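Uncharacterized protein (Bacteroides eggerthii, PDB 4FTD) is of unknown function but joins an immunoglobulin-like domain to a six-bladed beta-propeller and may take part in carbohydrate metabolism. Local coordinates at residues Leu58-Glu63 against Glu73-Ser78; Thr87-Ile92 against Asp100-Val105; Tyr352-Thr357 against Ala412-Tyr417; Ile368-Tyr373 against Leu431-Thr436. All blocks are in the same frame, centred on the assembly; numbering follows the deposited sequence.

Contact 1: Leu58-Glu63 against Glu73-Ser78; sequences LSIEAE and EVMDYS
L58 and M75, the latter a selenomethionine, are bonded to each other twice through their backbones. They form an antiparallel hydrogen-bonded pair: L58 N gives to M75 O at 2.8 Å, and M75 N gives back to L58 O at 2.8 Å. A third bond runs from I60 N to E73 O, with an N-H...O angle of 162°. Next to L58 and M75, S59 and V74 make a non-hydrogen-bonded pair, CA to CA 4.5 Å. Weaker CA-H...O contacts add to this: V74 CA lies 3.2 Å from L58 O, and S59 CA approaches E73 O. Each of these two carbonyl oxygens therefore meets one N-H and one CA-H.

The apolar contacts lie mainly on the face of L58 and M75. L58 CD1 is 3.9 Å from Y77 CD1 and reaches the ring obliquely. The two side chains cross at about a right angle. M75 SE meets I60 CD1 at 4.0 Å. I60 holds CG1 between its backbone N and carbonyl carbon (chi1 62°), which sets CG1 3.5 Å from E73 O. On the face of S59 and V74, S59 OG and V74 CG2 graze at 4.1 Å.

The polar end of Y77 leaves the contact: its OH bonds to M103 O. Strand 74-75 is an outermost strand of its sheet. Strand 58-64 separates it from strand 17-22, where L58 and I60 touch I22. I60 and M75 also pack on L90 and M103 of strands 85-93 and 98-106, consistent with an immunoglobulin-like sandwich.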
loop_
_atom_site.group_PDB
_atom_site.type_symbol
_atom_site.label_atom_id
_atom_site.label_comp_id
_atom_site.label_asym_id
_atom_site.label_seq_id
_atom_site.Cartn_x
_atom_site.Cartn_y
_atom_site.Cartn_z
ATOM N N LEU A 58 -27.880 24.907 22.948
ATOM C CA LEU A 58 -28.186 25.058 21.513
ATOM C C LEU A 58 -29.516 25.814 21.350
ATOM O O LEU A 58 -30.554 25.397 21.877
ATOM C CB LEU A 58 -28.258 23.710 20.804
ATOM C CG LEU A 58 -26.950 22.918 20.775
ATOM C CD1 LEU A 58 -27.177 21.630 20.037
ATOM C CD2 LEU A 58 -25.816 23.708 20.139
ATOM N N SER A 59 -29.480 26.938 20.640
ATOM C CA SER A 59 -30.666 27.760 20.371
ATOM C C SER A 59 -31.251 27.239 19.042
ATOM O O SER A 59 -30.506 27.021 18.073
ATOM C CB SER A 59 -30.323 29.261 20.280
ATOM O OG SER A 59 -30.096 29.815 21.584
ATOM N N ILE A 60 -32.562 27.033 19.017
ATOM C CA ILE A 60 -33.245 26.464 17.868
ATOM C C ILE A 60 -34.365 27.380 17.415
ATOM O O ILE A 60 -34.870 28.177 18.177
ATOM C CB ILE A 60 -33.807 25.040 18.162
ATOM C CG1 ILE A 60 -34.845 25.074 19.284
ATOM C CG2 ILE A 60 -32.668 24.056 18.527
ATOM C CD1 ILE A 60 -35.700 23.824 19.353
ATOM N N GLU A 61 -34.742 27.234 16.160
ATOM C CA GLU A 61 -35.859 27.946 15.574
ATOM C C GLU A 61 -36.620 26.941 14.759
ATOM O O GLU A 61 -36.011 26.172 14.013
ATOM C CB GLU A 61 -35.336 29.061 14.673
ATOM C CG GLU A 61 -36.365 29.954 14.043
ATOM C CD GLU A 61 -35.666 31.042 13.230
ATOM O OE1 GLU A 61 -35.179 32.041 13.826
ATOM O OE2 GLU A 61 -35.578 30.871 11.995
ATOM N N ALA A 62 -37.939 26.973 14.872
ATOM C CA ALA A 62 -38.786 25.953 14.255
ATOM C C ALA A 62 -39.990 26.547 13.585
ATOM O O ALA A 62 -40.454 27.600 13.996
ATOM C CB ALA A 62 -39.249 25.006 15.327
ATOM N N GLU A 63 -40.472 25.890 12.540
ATOM C CA GLU A 63 -41.787 26.178 11.985
ATOM C C GLU A 63 -42.689 25.011 12.425
ATOM O O GLU A 63 -42.319 23.857 12.266
ATOM C CB GLU A 63 -41.782 26.249 10.461
ATOM C CG GLU A 63 -41.016 27.386 9.816
ATOM C CD GLU A 63 -41.063 27.315 8.290
ATOM O OE1 GLU A 63 -41.846 26.510 7.726
ATOM O OE2 GLU A 63 -40.314 28.073 7.643
ATOM N N GLU A 73 -36.764 27.038 23.436
ATOM C CA GLU A 73 -35.956 27.408 22.268
ATOM C C GLU A 73 -34.504 27.106 22.479
ATOM O O GLU A 73 -33.713 27.412 21.590
ATOM C CB GLU A 73 -36.057 28.934 21.982
ATOM C CG GLU A 73 -37.421 29.425 21.576
ATOM C CD GLU A 73 -37.390 30.802 20.920
ATOM O OE1 GLU A 73 -36.529 31.693 21.194
ATOM O OE2 GLU A 73 -38.258 30.990 20.071
ATOM N N VAL A 74 -34.141 26.608 23.674
ATOM C CA VAL A 74 -32.752 26.346 24.059
ATOM C C VAL A 74 -32.697 24.912 24.533
ATOM O O VAL A 74 -33.570 24.498 25.259
ATOM C CB VAL A 74 -32.223 27.288 25.165
ATOM C CG1 VAL A 74 -30.716 27.048 25.364
ATOM C CG2 VAL A 74 -32.464 28.718 24.763
HETATM N N MSE A 75 -31.709 24.148 24.098
HETATM C CA MSE A 75 -31.625 22.728 24.480
HETATM C C MSE A 75 -30.211 22.385 24.947
HETATM O O MSE A 75 -29.233 22.894 24.399
HETATM C CB MSE A 75 -32.020 21.857 23.277
HETATM C CG MSE A 75 -33.494 22.033 22.901
HETATM SE SE MSE A 75 -34.023 20.871 21.430
HETATM C CE MSE A 75 -34.222 19.114 22.500
ATOM N N ASP A 76 -30.116 21.505 25.936
ATOM C CA ASP A 76 -28.837 21.109 26.534
ATOM C C ASP A 76 -28.414 19.754 25.967
ATOM O O ASP A 76 -28.988 18.708 26.315
ATOM C CB ASP A 76 -28.981 21.038 28.060
ATOM C CG ASP A 76 -27.660 20.703 28.777
ATOM O OD1 ASP A 76 -26.604 20.476 28.143
ATOM O OD2 ASP A 76 -27.702 20.651 30.014
ATOM N N TYR A 77 -27.438 19.788 25.069
ATOM C CA TYR A 77 -26.849 18.589 24.473
ATOM C C TYR A 77 -25.418 18.329 25.005
ATOM O O TYR A 77 -24.588 17.775 24.301
ATOM C CB TYR A 77 -26.861 18.718 22.941
ATOM C CG TYR A 77 -28.187 18.309 22.356
ATOM C CD1 TYR A 77 -29.233 19.213 22.259
ATOM C CD2 TYR A 77 -28.424 16.993 21.989
ATOM C CE1 TYR A 77 -30.456 18.828 21.747
ATOM C CE2 TYR A 77 -29.647 16.599 21.472
ATOM C CZ TYR A 77 -30.662 17.525 21.361
ATOM O OH TYR A 77 -31.881 17.163 20.834
ATOM N N SER A 78 -25.142 18.758 26.229
ATOM C CA SER A 78 -23.872 18.483 26.883
ATOM C C SER A 78 -23.491 17.007 26.706
ATOM O O SER A 78 -24.310 16.106 26.912
ATOM C CB SER A 78 -23.958 18.816 28.374
ATOM O OG SER A 78 -24.064 20.206 28.563
#

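Contact 2: Thr87-Ile92 against Asp100-Val105; sequences TQVLRI and DYLMKV
R91 and D100 pair across a beta hairpin, strands 85-93 and 98-106, in the immunoglobulin-like domain. The R91 side chain runs beside the D100 carboxylate from CB to NH2. CB starts 3.2 Å from D100 OD1. CG follows at 3.3 Å from OD1. CD is a little farther, 3.6 Å from OD1. The chain bends there (chi3 -60°), and this folds NE back onto the same oxygen. NE gives a bond of 2.7 Å to D100 OD1, almost straight at 176°. At the tip NH2 bonds to D100 OD2 at 2.9 Å. The grip is side-on and bidentate. Each oxygen offers its syn lone pair, and the guanidinium and carboxylate planes are only 8° apart. With an alanine here, the D100 carboxylate would probably lose the two N-H bonds from NE and NH2 and this countercharge, and be freer to turn.

V89 CG1 backs this salt bridge, 3.5 Å from D100 CG. Farther along the same face, T87 CG2 presses on L102 CD2 at 3.5 Å, the two side chains crossing at about a right angle. The backbones are tied by reciprocal N-H...O bonds in two pairs, Q88 with M103 and L90 with Y101.

On the other face L90, Y101 and M103 are buried. L90 and M103 pack on I60 of strand 58-64 and, with Y101, on I44 of strand 43-45. The Y101 OH bonds to E39 OE1 and L17 N. I92 CD1 comes to the edge of the Y101 ring, near its plane. Beside it, L90 CD1 touches SE of the selenomethionine M103 at 3.9 Å.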
loop_
_atom_site.group_PDB
_atom_site.type_symbol
_atom_site.label_atom_id
_atom_site.label_comp_id
_atom_site.label_asym_id
_atom_site.label_seq_id
_atom_site.Cartn_x
_atom_site.Cartn_y
_atom_site.Cartn_z
ATOM N N THR A 87 -29.107 12.181 22.048
ATOM C CA THR A 87 -30.523 12.362 21.681
ATOM C C THR A 87 -31.262 12.963 22.892
ATOM O O THR A 87 -30.940 12.648 24.024
ATOM C CB THR A 87 -31.156 11.026 21.273
ATOM O OG1 THR A 87 -30.439 10.511 20.150
ATOM C CG2 THR A 87 -32.612 11.174 20.868
ATOM N N GLN A 88 -32.190 13.877 22.626
ATOM C CA GLN A 88 -33.066 14.550 23.605
ATOM C C GLN A 88 -34.475 14.580 22.947
ATOM O O GLN A 88 -34.597 14.560 21.721
ATOM C CB GLN A 88 -32.704 16.034 23.824
ATOM C CG GLN A 88 -31.367 16.372 24.448
ATOM C CD GLN A 88 -31.376 16.111 25.930
ATOM O OE1 GLN A 88 -31.266 14.977 26.358
ATOM N NE2 GLN A 88 -31.521 17.157 26.718
ATOM N N VAL A 89 -35.516 14.681 23.770
ATOM C CA VAL A 89 -36.888 14.796 23.305
ATOM C C VAL A 89 -37.157 16.259 22.966
ATOM O O VAL A 89 -36.841 17.137 23.747
ATOM C CB VAL A 89 -37.911 14.271 24.354
ATOM C CG1 VAL A 89 -39.316 14.643 23.948
ATOM C CG2 VAL A 89 -37.817 12.749 24.481
ATOM N N LEU A 90 -37.655 16.515 21.758
ATOM C CA LEU A 90 -38.170 17.823 21.390
ATOM C C LEU A 90 -39.679 17.670 21.385
ATOM O O LEU A 90 -40.229 16.914 20.569
ATOM C CB LEU A 90 -37.711 18.286 20.016
ATOM C CG LEU A 90 -38.242 19.654 19.565
ATOM C CD1 LEU A 90 -37.166 20.469 18.915
ATOM C CD2 LEU A 90 -39.405 19.507 18.589
ATOM N N ARG A 91 -40.339 18.381 22.298
ATOM C CA ARG A 91 -41.780 18.337 22.454
ATOM C C ARG A 91 -42.481 19.576 21.855
ATOM O O ARG A 91 -42.094 20.699 22.129
ATOM C CB ARG A 91 -42.141 18.149 23.928
ATOM C CG ARG A 91 -43.634 18.220 24.266
ATOM C CD ARG A 91 -43.939 17.759 25.681
ATOM N NE ARG A 91 -43.525 16.372 25.866
ATOM C CZ ARG A 91 -43.430 15.738 27.027
ATOM N NH1 ARG A 91 -43.733 16.337 28.173
ATOM N NH2 ARG A 91 -43.036 14.465 27.035
ATOM N N ILE A 92 -43.489 19.337 21.016
ATOM C CA ILE A 92 -44.334 20.413 20.512
ATOM C C ILE A 92 -45.729 20.232 21.135
ATOM O O ILE A 92 -46.214 19.095 21.326
ATOM C CB ILE A 92 -44.247 20.545 18.986
ATOM C CG1 ILE A 92 -44.913 19.385 18.303
ATOM C CG2 ILE A 92 -42.761 20.659 18.536
ATOM C CD1 ILE A 92 -45.174 19.699 16.858
ATOM N N ASP A 100 -43.927 14.203 20.666
ATOM C CA ASP A 100 -42.508 14.105 20.997
ATOM C C ASP A 100 -41.685 13.581 19.804
ATOM O O ASP A 100 -42.016 12.567 19.191
ATOM C CB ASP A 100 -42.307 13.183 22.187
ATOM C CG ASP A 100 -42.718 13.816 23.534
ATOM O OD1 ASP A 100 -42.978 15.037 23.607
ATOM O OD2 ASP A 100 -42.747 13.070 24.547
ATOM N N TYR A 101 -40.618 14.307 19.480
ATOM C CA TYR A 101 -39.659 13.930 18.447
ATOM C C TYR A 101 -38.356 13.610 19.172
ATOM O O TYR A 101 -38.024 14.258 20.167
ATOM C CB TYR A 101 -39.432 15.121 17.485
ATOM C CG TYR A 101 -40.607 15.426 16.578
ATOM C CD1 TYR A 101 -41.657 16.243 17.006
ATOM C CD2 TYR A 101 -40.655 14.937 15.280
ATOM C CE1 TYR A 101 -42.722 16.541 16.172
ATOM C CE2 TYR A 101 -41.728 15.224 14.451
ATOM C CZ TYR A 101 -42.753 16.036 14.908
ATOM O OH TYR A 101 -43.825 16.337 14.102
ATOM N N LEU A 102 -37.632 12.609 18.680
ATOM C CA LEU A 102 -36.312 12.253 19.197
ATOM C C LEU A 102 -35.278 12.993 18.351
ATOM O O LEU A 102 -35.081 12.679 17.164
ATOM C CB LEU A 102 -36.077 10.737 19.148
ATOM C CG LEU A 102 -36.661 10.006 20.341
ATOM C CD1 LEU A 102 -36.429 8.494 20.214
ATOM C CD2 LEU A 102 -36.020 10.582 21.606
HETATM N N MSE A 103 -34.622 13.971 18.969
HETATM C CA MSE A 103 -33.697 14.844 18.268
HETATM C C MSE A 103 -32.253 14.487 18.580
HETATM O O MSE A 103 -31.830 14.613 19.717
HETATM C CB MSE A 103 -33.983 16.303 18.609
HETATM C CG MSE A 103 -33.068 17.269 17.872
HETATM SE SE MSE A 103 -33.638 19.129 18.054
HETATM C CE MSE A 103 -31.871 19.998 18.550
ATOM N N LYS A 104 -31.510 14.074 17.544
ATOM C CA LYS A 104 -30.128 13.622 17.691
ATOM C C LYS A 104 -29.154 14.681 17.179
ATOM O O LYS A 104 -29.310 15.188 16.062
ATOM C CB LYS A 104 -29.902 12.309 16.935
ATOM C CG LYS A 104 -28.532 11.666 17.182
ATOM C CD LYS A 104 -28.285 10.497 16.237
ATOM C CE LYS A 104 -29.212 9.326 16.539
ATOM N NZ LYS A 104 -28.919 8.185 15.636
ATOM N N VAL A 105 -28.179 15.027 18.024
ATOM C CA VAL A 105 -27.100 15.937 17.657
ATOM C C VAL A 105 -25.786 15.126 17.726
ATOM O O VAL A 105 -25.559 14.401 18.699
ATOM C CB VAL A 105 -27.026 17.192 18.548
ATOM C CG1 VAL A 105 -25.784 17.997 18.212
ATOM C CG2 VAL A 105 -28.277 18.071 18.377
#

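Contact 3: Tyr352-Thr357 against Ala412-Tyr417; sequences YLLVCT and AQTDYY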
loop_
_atom_site.group_PDB
_atom_site.type_symbol
_atom_site.label_atom_id
_atom_site.label_comp_id
_atom_site.label_asym_id
_atom_site.label_seq_id
_atom_site.Cartn_x
_atom_site.Cartn_y
_atom_site.Cartn_z
ATOM N N TYR A 352 0.202 1.039 6.526
ATOM C CA TYR A 352 -0.206 -0.190 5.882
ATOM C C TYR A 352 0.982 -1.084 5.531
ATOM O O TYR A 352 2.104 -0.600 5.373
ATOM C CB TYR A 352 -0.963 0.127 4.582
ATOM C CG TYR A 352 -2.066 1.127 4.746
ATOM C CD1 TYR A 352 -3.113 0.885 5.621
ATOM C CD2 TYR A 352 -2.074 2.334 4.035
ATOM C CE1 TYR A 352 -4.127 1.816 5.821
ATOM C CE2 TYR A 352 -3.101 3.267 4.219
ATOM C CZ TYR A 352 -4.125 3.000 5.114
ATOM O OH TYR A 352 -5.153 3.906 5.321
ATOM N N LEU A 353 0.714 -2.389 5.438
ATOM C CA LEU A 353 1.650 -3.363 4.888
ATOM C C LEU A 353 1.086 -3.780 3.529
ATOM O O LEU A 353 -0.052 -4.240 3.441
ATOM C CB LEU A 353 1.795 -4.598 5.781
ATOM C CG LEU A 353 2.814 -5.649 5.293
ATOM C CD1 LEU A 353 4.209 -5.041 5.257
ATOM C CD2 LEU A 353 2.781 -6.921 6.135
ATOM N N LEU A 354 1.886 -3.557 2.488
ATOM C CA LEU A 354 1.601 -3.936 1.103
ATOM C C LEU A 354 2.401 -5.220 0.849
ATOM O O LEU A 354 3.620 -5.261 1.122
ATOM C CB LEU A 354 2.024 -2.828 0.143
ATOM C CG LEU A 354 1.978 -3.128 -1.362
ATOM C CD1 LEU A 354 0.579 -3.496 -1.838
ATOM C CD2 LEU A 354 2.557 -1.921 -2.123
ATOM N N VAL A 355 1.720 -6.269 0.409
ATOM C CA VAL A 355 2.392 -7.525 0.058
ATOM C C VAL A 355 1.796 -8.054 -1.216
ATOM O O VAL A 355 0.731 -7.579 -1.653
ATOM C CB VAL A 355 2.283 -8.602 1.159
ATOM C CG1 VAL A 355 2.925 -8.142 2.455
ATOM C CG2 VAL A 355 0.838 -9.043 1.371
ATOM N N CYS A 356 2.509 -8.982 -1.870
ATOM C CA CYS A 356 1.885 -9.774 -2.937
ATOM C C CYS A 356 2.015 -11.224 -2.577
ATOM O O CYS A 356 3.127 -11.681 -2.244
ATOM C CB CYS A 356 2.513 -9.503 -4.316
ATOM S SG CYS A 356 1.621 -10.272 -5.683
ATOM N N THR A 357 0.920 -11.983 -2.629
ATOM C CA THR A 357 1.046 -13.414 -2.304
ATOM C C THR A 357 1.551 -14.125 -3.591
ATOM O O THR A 357 1.073 -13.832 -4.673
ATOM C CB THR A 357 -0.246 -14.010 -1.728
ATOM O OG1 THR A 357 -1.239 -13.814 -2.714
ATOM C CG2 THR A 357 -0.659 -13.327 -0.337
ATOM N N ALA A 412 7.245 -12.274 -7.322
ATOM C CA ALA A 412 6.240 -11.213 -7.171
ATOM C C ALA A 412 6.891 -9.966 -6.618
ATOM O O ALA A 412 7.847 -10.058 -5.843
ATOM C CB ALA A 412 5.092 -11.639 -6.254
ATOM N N GLN A 413 6.408 -8.809 -7.070
ATOM C CA GLN A 413 6.917 -7.515 -6.674
ATOM C C GLN A 413 5.716 -6.646 -6.230
ATOM O O GLN A 413 4.555 -6.863 -6.612
ATOM C CB GLN A 413 7.639 -6.778 -7.831
ATOM C CG GLN A 413 8.881 -7.483 -8.361
ATOM C CD GLN A 413 8.582 -8.695 -9.200
ATOM O OE1 GLN A 413 7.654 -8.676 -10.026
ATOM N NE2 GLN A 413 9.374 -9.751 -9.031
ATOM N N THR A 414 6.038 -5.694 -5.377
ATOM C CA THR A 414 5.127 -4.630 -4.961
ATOM C C THR A 414 5.851 -3.301 -5.103
ATOM O O THR A 414 7.084 -3.218 -5.115
ATOM C CB THR A 414 4.631 -4.781 -3.513
ATOM O OG1 THR A 414 5.750 -4.758 -2.622
ATOM C CG2 THR A 414 3.809 -6.046 -3.348
ATOM N N ASP A 415 5.066 -2.245 -5.193
ATOM C CA ASP A 415 5.595 -0.875 -5.225
ATOM C C ASP A 415 4.438 0.065 -4.918
ATOM O O ASP A 415 3.289 -0.334 -4.988
ATOM C CB ASP A 415 6.186 -0.513 -6.602
ATOM C CG ASP A 415 7.677 -0.850 -6.745
ATOM O OD1 ASP A 415 8.503 -0.489 -5.840
ATOM O OD2 ASP A 415 8.019 -1.446 -7.809
ATOM N N TYR A 416 4.748 1.307 -4.588
ATOM C CA TYR A 416 3.685 2.279 -4.371
ATOM C C TYR A 416 4.173 3.655 -4.672
ATOM O O TYR A 416 5.379 3.881 -4.706
ATOM C CB TYR A 416 3.178 2.199 -2.919
ATOM C CG TYR A 416 4.188 2.642 -1.894
ATOM C CD1 TYR A 416 5.114 1.741 -1.353
ATOM C CD2 TYR A 416 4.213 3.968 -1.438
ATOM C CE1 TYR A 416 6.044 2.163 -0.413
ATOM C CE2 TYR A 416 5.139 4.388 -0.500
ATOM C CZ TYR A 416 6.037 3.476 0.004
ATOM O OH TYR A 416 6.921 3.892 0.908
ATOM N N TYR A 417 3.219 4.565 -4.832
ATOM C CA TYR A 417 3.453 5.972 -5.083
ATOM C C TYR A 417 2.337 6.790 -4.411
ATOM O O TYR A 417 1.152 6.442 -4.508
ATOM C CB TYR A 417 3.439 6.239 -6.585
ATOM C CG TYR A 417 3.475 7.697 -6.940
ATOM C CD1 TYR A 417 4.655 8.413 -6.835
ATOM C CD2 TYR A 417 2.325 8.353 -7.415
ATOM C CE1 TYR A 417 4.698 9.761 -7.162
ATOM C CE2 TYR A 417 2.361 9.708 -7.755
ATOM C CZ TYR A 417 3.549 10.395 -7.619
ATOM O OH TYR A 417 3.612 11.713 -7.951
#
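D415 OD2 is gripped by S142 OG and Y143 N, while the backbone O of the same residue lies 3.4 Å from L354 CD2. OD1 forms a salt bridge with K343 NZ and also bonds to a glycerol, probably from the crystallisation liquor. The contact joins two adjacent blades of the beta-propeller. Strand 350-357 belongs to one and strand 412-420 to the next. No hydrogen bond crosses between the two segments. Their axes approach to 6.4 Å and run at 155° to each other, so side chains fill the gap.

L354 and T414 reach toward each other tip to tip, with L354 CG 3.8 Å from T414 CB. T414 sets OG1 between its backbone N and carbonyl carbon (chi1 60°), and OG1 bonds to A341 O. The methyl CG2 then lies against the opposing backbone, 3.5 Å from C356 N and 3.6 Å from V355 C. L354 CD2 also reaches Y416 CB, at 4.2 Å. At the other end of the contact, C356 swings SG away from its backbone N (chi1 -172°), which rests it 3.8 Å from A412 CB.

Contact 4: Ile368-Tyr373 against Leu431-Thr436; sequences IALEVY and LFASRT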
loop_
_atom_site.group_PDB
_atom_site.type_symbol
_atom_site.label_atom_id
_atom_site.label_comp_id
_atom_site.label_asym_id
_atom_site.label_seq_id
_atom_site.Cartn_x
_atom_site.Cartn_y
_atom_site.Cartn_z
ATOM N N ILE A 368 -2.702 -15.414 -4.568
ATOM C CA ILE A 368 -2.076 -14.781 -5.746
ATOM C C ILE A 368 -2.665 -13.380 -5.942
ATOM O O ILE A 368 -3.363 -13.093 -6.945
ATOM C CB ILE A 368 -2.104 -15.652 -7.032
ATOM C CG1 ILE A 368 -1.559 -17.060 -6.750
ATOM C CG2 ILE A 368 -1.243 -15.007 -8.151
ATOM C CD1 ILE A 368 -1.682 -18.008 -7.940
ATOM N N ALA A 369 -2.342 -12.502 -4.994
ATOM C CA ALA A 369 -3.016 -11.228 -4.888
ATOM C C ALA A 369 -2.185 -10.120 -4.277
ATOM O O ALA A 369 -1.339 -10.358 -3.446
ATOM C CB ALA A 369 -4.296 -11.414 -4.054
ATOM N N LEU A 370 -2.488 -8.886 -4.676
ATOM C CA LEU A 370 -2.012 -7.711 -3.957
ATOM C C LEU A 370 -2.854 -7.734 -2.680
ATOM O O LEU A 370 -4.077 -7.851 -2.766
ATOM C CB LEU A 370 -2.282 -6.439 -4.764
ATOM C CG LEU A 370 -1.904 -5.051 -4.251
ATOM C CD1 LEU A 370 -1.883 -4.042 -5.408
ATOM C CD2 LEU A 370 -2.851 -4.607 -3.172
ATOM N N GLU A 371 -2.219 -7.621 -1.511
ATOM C CA GLU A 371 -2.945 -7.517 -0.244
ATOM C C GLU A 371 -2.397 -6.369 0.579
ATOM O O GLU A 371 -1.200 -6.117 0.573
ATOM C CB GLU A 371 -2.858 -8.849 0.516
ATOM C CG GLU A 371 -3.724 -9.906 -0.151
ATOM C CD GLU A 371 -3.665 -11.276 0.477
ATOM O OE1 GLU A 371 -2.894 -11.490 1.434
ATOM O OE2 GLU A 371 -4.401 -12.153 -0.014
ATOM N N VAL A 372 -3.298 -5.663 1.254
ATOM C CA VAL A 372 -2.960 -4.575 2.139
ATOM C C VAL A 372 -3.488 -4.913 3.529
ATOM O O VAL A 372 -4.663 -5.287 3.686
ATOM C CB VAL A 372 -3.580 -3.252 1.655
ATOM C CG1 VAL A 372 -3.136 -2.113 2.549
ATOM C CG2 VAL A 372 -3.185 -2.995 0.212
ATOM N N TYR A 373 -2.615 -4.782 4.528
ATOM C CA TYR A 373 -2.955 -5.021 5.911
ATOM C C TYR A 373 -2.858 -3.720 6.665
ATOM O O TYR A 373 -1.987 -2.894 6.384
ATOM C CB TYR A 373 -2.026 -6.047 6.526
ATOM C CG TYR A 373 -2.249 -7.407 5.983
ATOM C CD1 TYR A 373 -3.183 -8.267 6.578
ATOM C CD2 TYR A 373 -1.567 -7.839 4.854
ATOM C CE1 TYR A 373 -3.408 -9.519 6.078
ATOM C CE2 TYR A 373 -1.770 -9.096 4.348
ATOM C CZ TYR A 373 -2.682 -9.932 4.957
ATOM O OH TYR A 373 -2.876 -11.164 4.432
ATOM N N LEU A 431 -1.036 1.823 -5.422
ATOM C CA LEU A 431 -0.409 0.558 -5.072
ATOM C C LEU A 431 -0.249 -0.277 -6.338
ATOM O O LEU A 431 -1.104 -0.255 -7.216
ATOM C CB LEU A 431 -1.249 -0.196 -4.025
ATOM C CG LEU A 431 -1.607 0.599 -2.757
ATOM C CD1 LEU A 431 -2.429 -0.311 -1.853
ATOM C CD2 LEU A 431 -0.375 1.126 -1.999
ATOM N N PHE A 432 0.858 -0.995 -6.406
ATOM C CA PHE A 432 1.208 -1.857 -7.530
ATOM C C PHE A 432 1.653 -3.191 -7.003
ATOM O O PHE A 432 2.387 -3.258 -6.000
ATOM C CB PHE A 432 2.341 -1.216 -8.289
ATOM C CG PHE A 432 3.014 -2.093 -9.344
ATOM C CD1 PHE A 432 4.132 -2.868 -9.021
ATOM C CD2 PHE A 432 2.613 -2.002 -10.707
ATOM C CE1 PHE A 432 4.793 -3.611 -9.997
ATOM C CE2 PHE A 432 3.288 -2.709 -11.684
ATOM C CZ PHE A 432 4.373 -3.526 -11.320
ATOM N N ALA A 433 1.252 -4.233 -7.704
ATOM C CA ALA A 433 1.758 -5.600 -7.529
ATOM C C ALA A 433 1.903 -6.240 -8.918
ATOM O O ALA A 433 1.133 -5.942 -9.859
ATOM C CB ALA A 433 0.841 -6.455 -6.656
ATOM N N SER A 434 2.905 -7.095 -9.042
ATOM C CA SER A 434 3.161 -7.892 -10.232
ATOM C C SER A 434 3.530 -9.288 -9.791
ATOM O O SER A 434 4.298 -9.443 -8.857
ATOM C CB SER A 434 4.365 -7.347 -11.010
ATOM O OG SER A 434 4.476 -8.050 -12.264
ATOM N N ARG A 435 3.079 -10.285 -10.529
ATOM C CA ARG A 435 3.377 -11.658 -10.230
ATOM C C ARG A 435 3.588 -12.452 -11.507
ATOM O O ARG A 435 2.793 -12.369 -12.472
ATOM C CB ARG A 435 2.301 -12.228 -9.348
ATOM C CG ARG A 435 2.599 -13.628 -8.846
ATOM C CD ARG A 435 1.909 -14.681 -9.685
ATOM N NE ARG A 435 2.097 -16.020 -9.174
ATOM C CZ ARG A 435 1.627 -17.119 -9.752
ATOM N NH1 ARG A 435 0.957 -17.042 -10.891
ATOM N NH2 ARG A 435 1.825 -18.307 -9.181
ATOM N N THR A 436 4.667 -13.229 -11.518
ATOM C CA THR A 436 5.070 -14.031 -12.692
ATOM C C THR A 436 3.982 -14.981 -13.185
ATOM O O THR A 436 3.450 -15.756 -12.396
ATOM C CB THR A 436 6.350 -14.819 -12.413
ATOM O OG1 THR A 436 7.357 -13.890 -11.998
ATOM C CG2 THR A 436 6.808 -15.621 -13.645
#
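I368 lies across R435 like a lid on its bent side chain. R435 turns sharply at chi2 (-98°), and both branches of I368, CG2 and the CG1-CD1 arm, fit against the bend. I368 CG2 sits 3.5 Å from R435 CD and also touches NE. I368 CD1 goes farther, over one face of the guanidinium, 3.7 Å above its plane and offset toward the rim.

The next bump is L370. It stands over A433, whose small side chain makes a low spot between L431 and R435. L370 CB meets A433 CB at 3.7 Å. With CG anti to the backbone N (chi1 179°), L370 CD1 is carried over A433, 3.8 Å from its CB and 4.1 Å from L431 CB.

These strands, 369-374 and 426-435, lie in neighbouring blades of the beta-propeller. They pack face to face without a hydrogen bond between the segments. The axes stay 7.2 Å apart at closest.

R435 is buried, and its nitrogens are satisfied by loops. NE bonds to A358 O, NH2 to S405 O and G359 O, and NH1 to S438 OG. A leucine in its place would probably cost the A358, G359 and S405 carbonyls these N-H donors, and S438 OG its partner, and take away the flat surface under I368 CD1.

At the far end L431 is the bump that pushes toward the other blade. It crosses V372 at about a right angle. L431 CD1 is wedged against V372 CG2 at 3.5 Å, tighter than usual van der Waals contact.

In the fold
From the N terminus, contact 1 comes first. It brings 73-78 back against 58-63 after a short excursion through strand 69-70. Contact 2 follows in series and closes the hairpin of strands 85-93 and 98-106. The two touch, their centres 10 Å apart, and both belong to the immunoglobulin-like domain. The chain then passes into the propeller, about 26 Å away between nearest atoms of contacts 2 and 3. Contacts 3 and 4 each close a loop of more than fifty residues, and they cross: 352-357, 368-373, 412-417, 431-436. Strands 350-357 and 369-374 are neighbours in one blade, and 412-420 and 426-435 in the next, so the two contacts together clamp one blade to the other.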